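Local atomic coordinates of homoserine kinase (Listeria monocytogenes, PDB entry 3HUL), a protein that probably phosphorylates L-homoserine with ATP to give O-phospho-L-homoserine, the fourth of five steps from L-aspartate to L-threonine. Residues 42-45 against 51-54; 59-64 against 91-96; 80-83 against 87-90; 243-246 against 251-254. One frame throughout, in Å; residues are numbered along the deposited sequence.

Contact 1: 42-45 against 51-54; sequences IEHN and PHDE
The imidazole of His52 lies flat over that of His44 in an offset stack, the ring centroids 3.9 Å apart and the planes only 3° from parallel. CE1 of His52 sits over the centre of the His44 ring, whereas His44 NE2 falls nearer the rim of the His52 ring, 3.3 Å from that same CE1. Both rings are also fixed by their nitrogens. His52 ND1 donates to the backbone O of Ile42 at 2.9 Å; the nitrogen lies nearly in line with the C=O (166°), but the N-H is bent from it (142°) and the oxygen is tilted from the ring plane. The peptide of His52 answers in the other direction, since its O accepts the N-H of Ile42, 2.9 Å from N. Residue 52 thus grips Ile42 through backbone and ring together, a task suited to histidine, whose flat ring can donate at one edge and stack with a face. His44 is held from its own loop: NE2 bonds to Ile50 O and ND1 to Ile46 N, which fixes the ring's rotation. The contact ties strand 41-43 and the residues after it to the loop leading into helix 57-65. Ile42 and His44 rest on strand 72-78, with which Glu43 exchanges backbone hydrogen bonds.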
loop_
_atom_site.group_PDB
_atom_site.type_symbol
_atom_site.label_atom_id
_atom_site.label_comp_id
_atom_site.label_asym_id
_atom_site.label_seq_id
_atom_site.Cartn_x
_atom_site.Cartn_y
_atom_site.Cartn_z
ATOM N N ILE A 42 -31.656 5.954 30.229
ATOM C CA ILE A 42 -30.268 5.513 30.192
ATOM C C ILE A 42 -29.696 5.685 31.576
ATOM O O ILE A 42 -29.655 6.800 32.093
ATOM C CB ILE A 42 -29.389 6.348 29.216
ATOM C CG1 ILE A 42 -29.911 6.269 27.789
ATOM C CG2 ILE A 42 -27.943 5.875 29.262
ATOM C CD1 ILE A 42 -29.218 7.218 26.836
ATOM N N GLU A 43 -29.247 4.587 32.173
ATOM C CA GLU A 43 -28.507 4.662 33.417
ATOM C C GLU A 43 -27.065 4.981 33.080
ATOM O O GLU A 43 -26.482 4.356 32.184
ATOM C CB GLU A 43 -28.582 3.345 34.186
ATOM C CG GLU A 43 -27.876 3.377 35.543
ATOM C CD GLU A 43 -27.637 1.987 36.118
ATOM O OE1 GLU A 43 -26.566 1.780 36.738
ATOM O OE2 GLU A 43 -28.510 1.099 35.938
ATOM N N HIS A 44 -26.503 5.958 33.788
ATOM C CA HIS A 44 -25.104 6.342 33.636
ATOM C C HIS A 44 -24.660 7.259 34.753
ATOM O O HIS A 44 -25.490 7.894 35.401
ATOM C CB HIS A 44 -24.841 7.011 32.277
ATOM C CG HIS A 44 -25.304 8.436 32.177
ATOM N ND1 HIS A 44 -24.641 9.485 32.781
ATOM C CD2 HIS A 44 -26.324 8.992 31.478
ATOM C CE1 HIS A 44 -25.251 10.619 32.486
ATOM N NE2 HIS A 44 -26.273 10.348 31.694
ATOM N N ASN A 45 -23.347 7.336 34.950
ATOM C CA ASN A 45 -22.743 8.293 35.873
ATOM C C ASN A 45 -21.677 9.177 35.187
ATOM O O ASN A 45 -20.614 9.432 35.753
ATOM C CB ASN A 45 -22.173 7.569 37.116
ATOM C CG ASN A 45 -21.359 6.311 36.762
ATOM O OD1 ASN A 45 -21.711 5.547 35.853
ATOM N ND2 ASN A 45 -20.281 6.081 37.503
ATOM N N PRO A 51 -28.222 14.025 29.550
ATOM C CA PRO A 51 -29.561 13.586 29.973
ATOM C C PRO A 51 -29.709 12.060 30.038
ATOM O O PRO A 51 -28.899 11.327 29.444
ATOM C CB PRO A 51 -30.494 14.174 28.896
ATOM C CG PRO A 51 -29.664 15.183 28.155
ATOM C CD PRO A 51 -28.261 14.666 28.225
ATOM N N HIS A 52 -30.732 11.600 30.767
ATOM C CA HIS A 52 -30.988 10.178 30.959
ATOM C C HIS A 52 -32.262 9.739 30.238
ATOM O O HIS A 52 -32.741 8.618 30.435
ATOM C CB HIS A 52 -31.118 9.840 32.445
ATOM C CG HIS A 52 -29.893 10.121 33.255
ATOM N ND1 HIS A 52 -29.063 9.124 33.718
ATOM C CD2 HIS A 52 -29.373 11.287 33.710
ATOM C CE1 HIS A 52 -28.075 9.663 34.413
ATOM N NE2 HIS A 52 -28.240 10.975 34.426
ATOM N N ASP A 53 -32.806 10.610 29.399
ATOM C CA ASP A 53 -34.081 10.328 28.769
ATOM C C ASP A 53 -34.002 10.509 27.264
ATOM O O ASP A 53 -32.915 10.629 26.706
ATOM C CB ASP A 53 -35.150 11.252 29.365
ATOM C CG ASP A 53 -34.888 12.729 29.059
ATOM O OD1 ASP A 53 -33.746 13.092 28.670
ATOM O OD2 ASP A 53 -35.837 13.525 29.201
ATOM N N GLU A 54 -35.161 10.572 26.621
ATOM C CA GLU A 54 -35.257 10.695 25.172
ATOM C C GLU A 54 -34.491 11.875 24.549
ATOM O O GLU A 54 -34.372 11.940 23.322
ATOM C CB GLU A 54 -36.737 10.725 24.720
ATOM C CG GLU A 54 -37.402 12.128 24.653
ATOM C CD GLU A 54 -38.499 12.335 25.705
ATOM O OE1 GLU A 54 -38.238 13.009 26.737
ATOM O OE2 GLU A 54 -39.628 11.827 25.491
#

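Contact 2: 59-64 against 91-96; sequences IETALN and AAVVAG
Thr61 reaches from helix 57-65 across to Val93 and Gly96 of helix 88-103, and its two branches have separate tasks. CG2 stands anti to the backbone N and extends to the other helix, where it meets Val93 O at 3.5 Å and, more loosely, Val93 CG1 at 4.2 Å. The hydroxyl branch is turned the other way, beside its own backbone N (chi1 -55°). From there OG1 bonds to Val57 O one turn back, the usual way for a threonine to satisfy its hydroxyl inside a helix, while still lying 3.9 Å from Val93 CA. A beta-branched residue with one methyl and one hydroxyl therefore suits this buried place. Val93 presents both methyls: CG1 faces the threonine methyl and CG2 lies 4.2 Å from Thr61 OG1, the two side chains crossing at about a right angle.

Close approach of the backbones depends on Gly96: with no side chain on the glycine, its CA itself can come up to Thr61 CB, at 4.2 Å. Ala62 is similarly small, and its CA comes 3.5 Å from Gly96 O in a CA-H...O contact, with its CB at the same carbonyl. No conventional hydrogen bond spans the interface.

The helix segments cross at -39° with their axes 7.8 Å apart, running in broadly the same direction. Helix 110-121 packs against this pair through Ile120, which touches both Thr61 and Val93, while Ala91, Val94 and Ala95 settle on Val7 of strand 3-12.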
loop_
_atom_site.group_PDB
_atom_site.type_symbol
_atom_site.label_atom_id
_atom_site.label_comp_id
_atom_site.label_asym_id
_atom_site.label_seq_id
_atom_site.Cartn_x
_atom_site.Cartn_y
_atom_site.Cartn_z
ATOM N N ILE A 59 -30.458 8.651 21.938
ATOM C CA ILE A 59 -31.889 8.371 21.744
ATOM C C ILE A 59 -32.541 9.250 20.668
ATOM O O ILE A 59 -33.263 8.731 19.798
ATOM C CB ILE A 59 -32.657 8.397 23.109
ATOM C CG1 ILE A 59 -31.994 7.415 24.088
ATOM C CG2 ILE A 59 -34.139 8.022 22.907
ATOM C CD1 ILE A 59 -32.307 7.652 25.564
ATOM N N GLU A 60 -32.274 10.562 20.682
ATOM C CA GLU A 60 -32.802 11.460 19.627
ATOM C C GLU A 60 -32.317 11.020 18.264
ATOM O O GLU A 60 -33.072 11.080 17.267
ATOM C CB GLU A 60 -32.378 12.937 19.819
ATOM C CG GLU A 60 -32.680 13.570 21.186
ATOM C CD GLU A 60 -32.608 15.108 21.163
ATOM O OE1 GLU A 60 -31.515 15.662 20.895
ATOM O OE2 GLU A 60 -33.651 15.761 21.418
ATOM N N THR A 61 -31.044 10.601 18.196
ATOM C CA THR A 61 -30.499 10.130 16.927
ATOM C C THR A 61 -31.270 8.868 16.551
ATOM O O THR A 61 -31.737 8.738 15.429
ATOM C CB THR A 61 -28.964 9.796 16.979
ATOM O OG1 THR A 61 -28.203 10.912 17.456
ATOM C CG2 THR A 61 -28.479 9.378 15.617
ATOM N N ALA A 62 -31.374 7.934 17.483
ATOM C CA ALA A 62 -32.102 6.687 17.210
ATOM C C ALA A 62 -33.531 6.975 16.707
ATOM O O ALA A 62 -33.918 6.509 15.620
ATOM C CB ALA A 62 -32.120 5.783 18.443
ATOM N N LEU A 63 -34.278 7.806 17.443
ATOM C CA LEU A 63 -35.673 8.137 17.042
ATOM C C LEU A 63 -35.770 8.861 15.720
ATOM O O LEU A 63 -36.786 8.767 15.027
ATOM C CB LEU A 63 -36.418 8.908 18.137
ATOM C CG LEU A 63 -36.556 8.114 19.439
ATOM C CD1 LEU A 63 -36.936 9.015 20.598
ATOM C CD2 LEU A 63 -37.568 6.935 19.259
ATOM N N ASN A 64 -34.701 9.548 15.338
ATOM C CA ASN A 64 -34.676 10.239 14.053
ATOM C C ASN A 64 -34.591 9.283 12.885
ATOM O O ASN A 64 -35.072 9.601 11.796
ATOM C CB ASN A 64 -33.536 11.275 13.999
ATOM C CG ASN A 64 -33.884 12.603 14.706
ATOM O OD1 ASN A 64 -33.197 13.605 14.501
ATOM N ND2 ASN A 64 -34.944 12.613 15.534
ATOM N N ALA A 91 -19.299 9.728 18.843
ATOM C CA ALA A 91 -19.532 8.351 19.286
ATOM C C ALA A 91 -21.004 8.118 19.694
ATOM O O ALA A 91 -21.571 7.028 19.408
ATOM C CB ALA A 91 -18.594 7.959 20.423
ATOM N N ALA A 92 -21.617 9.141 20.311
ATOM C CA ALA A 92 -23.015 9.059 20.738
ATOM C C ALA A 92 -23.948 8.999 19.532
ATOM O O ALA A 92 -24.878 8.177 19.503
ATOM C CB ALA A 92 -23.391 10.221 21.737
ATOM N N VAL A 93 -23.681 9.821 18.518
ATOM C CA VAL A 93 -24.455 9.802 17.284
ATOM C C VAL A 93 -24.360 8.421 16.592
ATOM O O VAL A 93 -25.369 7.804 16.257
ATOM C CB VAL A 93 -23.996 10.911 16.306
ATOM C CG1 VAL A 93 -24.599 10.673 14.914
ATOM C CG2 VAL A 93 -24.343 12.336 16.851
ATOM N N VAL A 94 -23.140 7.931 16.414
ATOM C CA VAL A 94 -22.934 6.583 15.872
ATOM C C VAL A 94 -23.644 5.506 16.714
ATOM O O VAL A 94 -24.244 4.604 16.170
ATOM C CB VAL A 94 -21.418 6.284 15.710
ATOM C CG1 VAL A 94 -21.161 4.788 15.354
ATOM C CG2 VAL A 94 -20.819 7.245 14.695
ATOM N N ALA A 95 -23.574 5.612 18.028
ATOM C CA ALA A 95 -24.268 4.673 18.911
ATOM C C ALA A 95 -25.799 4.677 18.716
ATOM O O ALA A 95 -26.433 3.615 18.737
ATOM C CB ALA A 95 -23.911 4.958 20.351
ATOM N N GLY A 96 -26.376 5.863 18.503
ATOM C CA GLY A 96 -27.799 5.996 18.229
ATOM C C GLY A 96 -28.180 5.390 16.907
ATOM O O GLY A 96 -29.236 4.772 16.771
#

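Contact 3: 80-83 against 87-90; sequences IPPA and GSSS. With SO4 (sulfate ion), chain C.
Residues 80-83 and 87-90 are the two arms of the glycine- and serine-rich phosphate-binding loop of the GHMP kinases, the second opening helix 88-103; Pro81 to Ala83 and Gly87 to Ser90 belong to the predicted ATP site. A sulfate, probably from the crystallisation liquor, occupies the loop much as a nucleotide phosphate might. Gly87 N donates to sulfate O1 at 2.9 Å. A second bond, of 2.8 Å, runs from Ser88 N to sulfate O4, and Gly85 N adds a third. These amides at the start of a helix would favour an anion through the helix dipole. Gly87 is the N-cap residue and has a positive phi (72°), a conformation glycine adopts readily.

Across the contact, Ser88 is directed at the incoming chain. Its CB lies 3.6 Å from Pro81 O and 3.3 Å from sulfate O4. Ile80 closes the buried side: CG2 rests 3.6 Å from Ser88 CA, and its side chain packs on Ala9 of strand 3-12 and on Leu27 and Leu29 of strand 27-36. The two prolines that follow restrict the backbone as it passes the helix start. A chi1 of -171° swings Ser88 OG away from its own amide and toward Ile80 O, making a long, weak hydrogen bond of 3.5 Å.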
loop_
_atom_site.group_PDB
_atom_site.type_symbol
_atom_site.label_atom_id
_atom_site.label_comp_id
_atom_site.label_asym_id
_atom_site.label_seq_id
_atom_site.Cartn_x
_atom_site.Cartn_y
_atom_site.Cartn_z
ATOM N N ILE A 80 -14.797 8.096 27.188
ATOM C CA ILE A 80 -14.503 9.227 26.307
ATOM C C ILE A 80 -15.067 10.488 26.978
ATOM O O ILE A 80 -16.277 10.686 26.975
ATOM C CB ILE A 80 -15.191 9.099 24.894
ATOM C CG1 ILE A 80 -14.970 7.722 24.242
ATOM C CG2 ILE A 80 -14.730 10.228 23.937
ATOM C CD1 ILE A 80 -15.937 7.466 23.071
ATOM N N PRO A 81 -14.201 11.351 27.540
ATOM C CA PRO A 81 -14.712 12.561 28.185
ATOM C C PRO A 81 -15.461 13.452 27.199
ATOM O O PRO A 81 -14.976 13.660 26.065
ATOM C CB PRO A 81 -13.442 13.262 28.677
ATOM C CG PRO A 81 -12.417 12.182 28.756
ATOM C CD PRO A 81 -12.734 11.288 27.599
ATOM N N PRO A 82 -16.644 13.957 27.614
ATOM C CA PRO A 82 -17.470 14.812 26.784
ATOM C C PRO A 82 -16.764 16.111 26.484
ATOM O O PRO A 82 -15.996 16.621 27.328
ATOM C CB PRO A 82 -18.696 15.095 27.656
ATOM C CG PRO A 82 -18.667 14.086 28.733
ATOM C CD PRO A 82 -17.233 13.760 28.955
ATOM N N ALA A 83 -17.035 16.632 25.289
ATOM C CA ALA A 83 -16.483 17.886 24.810
ATOM C C ALA A 83 -14.972 18.035 25.074
ATOM O O ALA A 83 -14.502 19.096 25.473
ATOM C CB ALA A 83 -17.286 19.079 25.378
ATOM N N GLY A 87 -14.097 13.014 20.185
ATOM C CA GLY A 87 -15.188 12.430 19.453
ATOM C C GLY A 87 -16.221 11.754 20.339
ATOM O O GLY A 87 -16.764 10.706 19.976
ATOM N N SER A 88 -16.487 12.367 21.494
ATOM C CA SER A 88 -17.539 11.934 22.403
ATOM C C SER A 88 -18.895 12.134 21.754
ATOM O O SER A 88 -19.734 11.222 21.681
ATOM C CB SER A 88 -17.487 12.771 23.696
ATOM O OG SER A 88 -18.368 12.225 24.665
ATOM N N SER A 89 -19.112 13.352 21.283
ATOM C CA SER A 89 -20.340 13.667 20.591
ATOM C C SER A 89 -20.563 12.707 19.414
ATOM O O SER A 89 -21.673 12.173 19.204
ATOM C CB SER A 89 -20.285 15.115 20.129
ATOM O OG SER A 89 -21.287 15.358 19.154
ATOM N N SER A 90 -19.512 12.464 18.647
ATOM C CA SER A 90 -19.683 11.681 17.425
ATOM C C SER A 90 -19.900 10.204 17.755
ATOM O O SER A 90 -20.606 9.512 17.038
ATOM C CB SER A 90 -18.496 11.883 16.468
ATOM O OG SER A 90 -17.679 10.705 16.382
HETATM S S SO4 C . -15.866 16.146 21.076
HETATM O O1 SO4 C . -15.063 15.767 19.899
HETATM O O2 SO4 C . -15.236 17.348 21.599
HETATM O O3 SO4 C . -17.263 16.442 20.725
HETATM O O4 SO4 C . -15.869 15.084 22.054
#

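Contact 4: 243-246 against 251-254; sequences CLSG and VLVF
Leu252 and Ser245 meet beside the end of a beta hairpin in the C-terminal part of the GHMP kinase fold. From CB of Leu252, 4.0 Å from Cys243 O, the side chain rises to CG, which is 3.9 Å from Ser245 CB. At the tip, CD1 lies alongside the serine, 3.5 Å from Ser245 OG. A chi1 of -63°, which sets CG beside the backbone N, carries CG and CD1 over to Ser245. The leucine's apolar branches also lean on Leu157 and Ala159 of strand 156-161.

Beneath them, Cys243 and Leu252 form an antiparallel hydrogen-bonded pair: Cys243 N to Leu252 O is 2.8 Å and Leu252 N to Cys243 O is 2.7 Å. Leu244 and Val251 make the next, non-hydrogen-bonded pair, with Leu244 CD2 and Val251 CG2 in contact at 3.9 Å. Back on the face of Cys243, its small sulfur lies oblique to the Phe254 ring, 4.4 Å from CE2, and Met210 touches both residues.

The serine hydroxyl is buried against a leucine methyl, yet it is bonded to Thr11 OG1 and to Gly85 O. Ser245 therefore combines apolar contact with polar pairing, and links the hairpin end to strand 3-12 and to the phosphate-binding loop.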
loop_
_atom_site.group_PDB
_atom_site.type_symbol
_atom_site.label_atom_id
_atom_site.label_comp_id
_atom_site.label_asym_id
_atom_site.label_seq_id
_atom_site.Cartn_x
_atom_site.Cartn_y
_atom_site.Cartn_z
ATOM N N CYS A 243 -0.153 17.536 18.784
ATOM C CA CYS A 243 -1.191 18.337 18.154
ATOM C C CYS A 243 -2.404 18.417 19.035
ATOM O O CYS A 243 -2.699 17.483 19.803
ATOM C CB CYS A 243 -1.649 17.663 16.855
ATOM S SG CYS A 243 -0.298 17.269 15.790
ATOM N N LEU A 244 -3.147 19.503 18.895
ATOM C CA LEU A 244 -4.539 19.466 19.329
ATOM C C LEU A 244 -5.285 18.305 18.662
ATOM O O LEU A 244 -5.064 17.998 17.478
ATOM C CB LEU A 244 -5.242 20.790 19.064
ATOM C CG LEU A 244 -4.738 21.936 19.931
ATOM C CD1 LEU A 244 -5.318 23.255 19.381
ATOM C CD2 LEU A 244 -5.115 21.719 21.396
ATOM N N SER A 245 -6.115 17.637 19.458
ATOM C CA SER A 245 -7.067 16.656 18.967
ATOM C C SER A 245 -8.337 17.390 18.511
ATOM O O SER A 245 -9.019 18.017 19.324
ATOM C CB SER A 245 -7.392 15.676 20.085
ATOM O OG SER A 245 -8.179 14.612 19.606
ATOM N N GLY A 246 -8.633 17.342 17.210
ATOM C CA GLY A 246 -9.805 18.015 16.654
ATOM C C GLY A 246 -9.782 19.487 17.005
ATOM O O GLY A 246 -8.818 20.170 16.718
ATOM N N VAL A 251 -4.622 17.454 23.874
ATOM C CA VAL A 251 -3.426 17.462 23.053
ATOM C C VAL A 251 -3.000 16.000 22.931
ATOM O O VAL A 251 -3.009 15.241 23.923
ATOM C CB VAL A 251 -2.292 18.312 23.678
ATOM C CG1 VAL A 251 -0.984 18.186 22.881
ATOM C CG2 VAL A 251 -2.686 19.800 23.769
ATOM N N LEU A 252 -2.702 15.589 21.697
ATOM C CA LEU A 252 -2.172 14.261 21.442
ATOM C C LEU A 252 -0.717 14.307 21.020
ATOM O O LEU A 252 -0.312 15.155 20.217
ATOM C CB LEU A 252 -2.999 13.511 20.384
ATOM C CG LEU A 252 -4.453 13.210 20.717
ATOM C CD1 LEU A 252 -5.210 12.838 19.444
ATOM C CD2 LEU A 252 -4.615 12.109 21.784
ATOM N N VAL A 253 0.060 13.380 21.572
ATOM C CA VAL A 253 1.435 13.203 21.198
ATOM C C VAL A 253 1.462 11.907 20.403
ATOM O O VAL A 253 0.985 10.882 20.858
ATOM C CB VAL A 253 2.361 13.087 22.447
ATOM C CG1 VAL A 253 3.808 12.683 22.068
ATOM C CG2 VAL A 253 2.349 14.402 23.286
ATOM N N PHE A 254 2.020 11.956 19.205
ATOM C CA PHE A 254 2.120 10.743 18.381
ATOM C C PHE A 254 3.552 10.202 18.513
ATOM O O PHE A 254 4.498 10.951 18.346
ATOM C CB PHE A 254 1.769 11.059 16.907
ATOM C CG PHE A 254 0.310 11.479 16.683
ATOM C CD1 PHE A 254 -0.611 10.586 16.121
ATOM C CD2 PHE A 254 -0.124 12.760 17.019
ATOM C CE1 PHE A 254 -1.969 10.961 15.926
ATOM C CE2 PHE A 254 -1.462 13.166 16.820
ATOM C CZ PHE A 254 -2.397 12.250 16.271
#

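Contacts 1 and 2 follow one another through helix 57-65 and touch directly: Ile42 CD1 is 3.4 Å from Ile59 CD1. Contact 2 meets contact 3 along helix 88-103, where Ala91 CB packs 3.8 Å from Ile80 CD1; the same helix, with the sulfate at its start, pairs farther along with helix 57-65. Contact 4 belongs to the C-terminal part, its centre about 15 Å from that of contact 3 with nearest atoms about 6 Å apart. Gly85 spans this interval, its N donating to the sulfate and its O accepting from Ser245 OG. Contact 1 lies farthest from contact 4, about 30 Å between centres, yet the side chain of His44 is about 8 Å from that of Pro82 of the predicted ATP site.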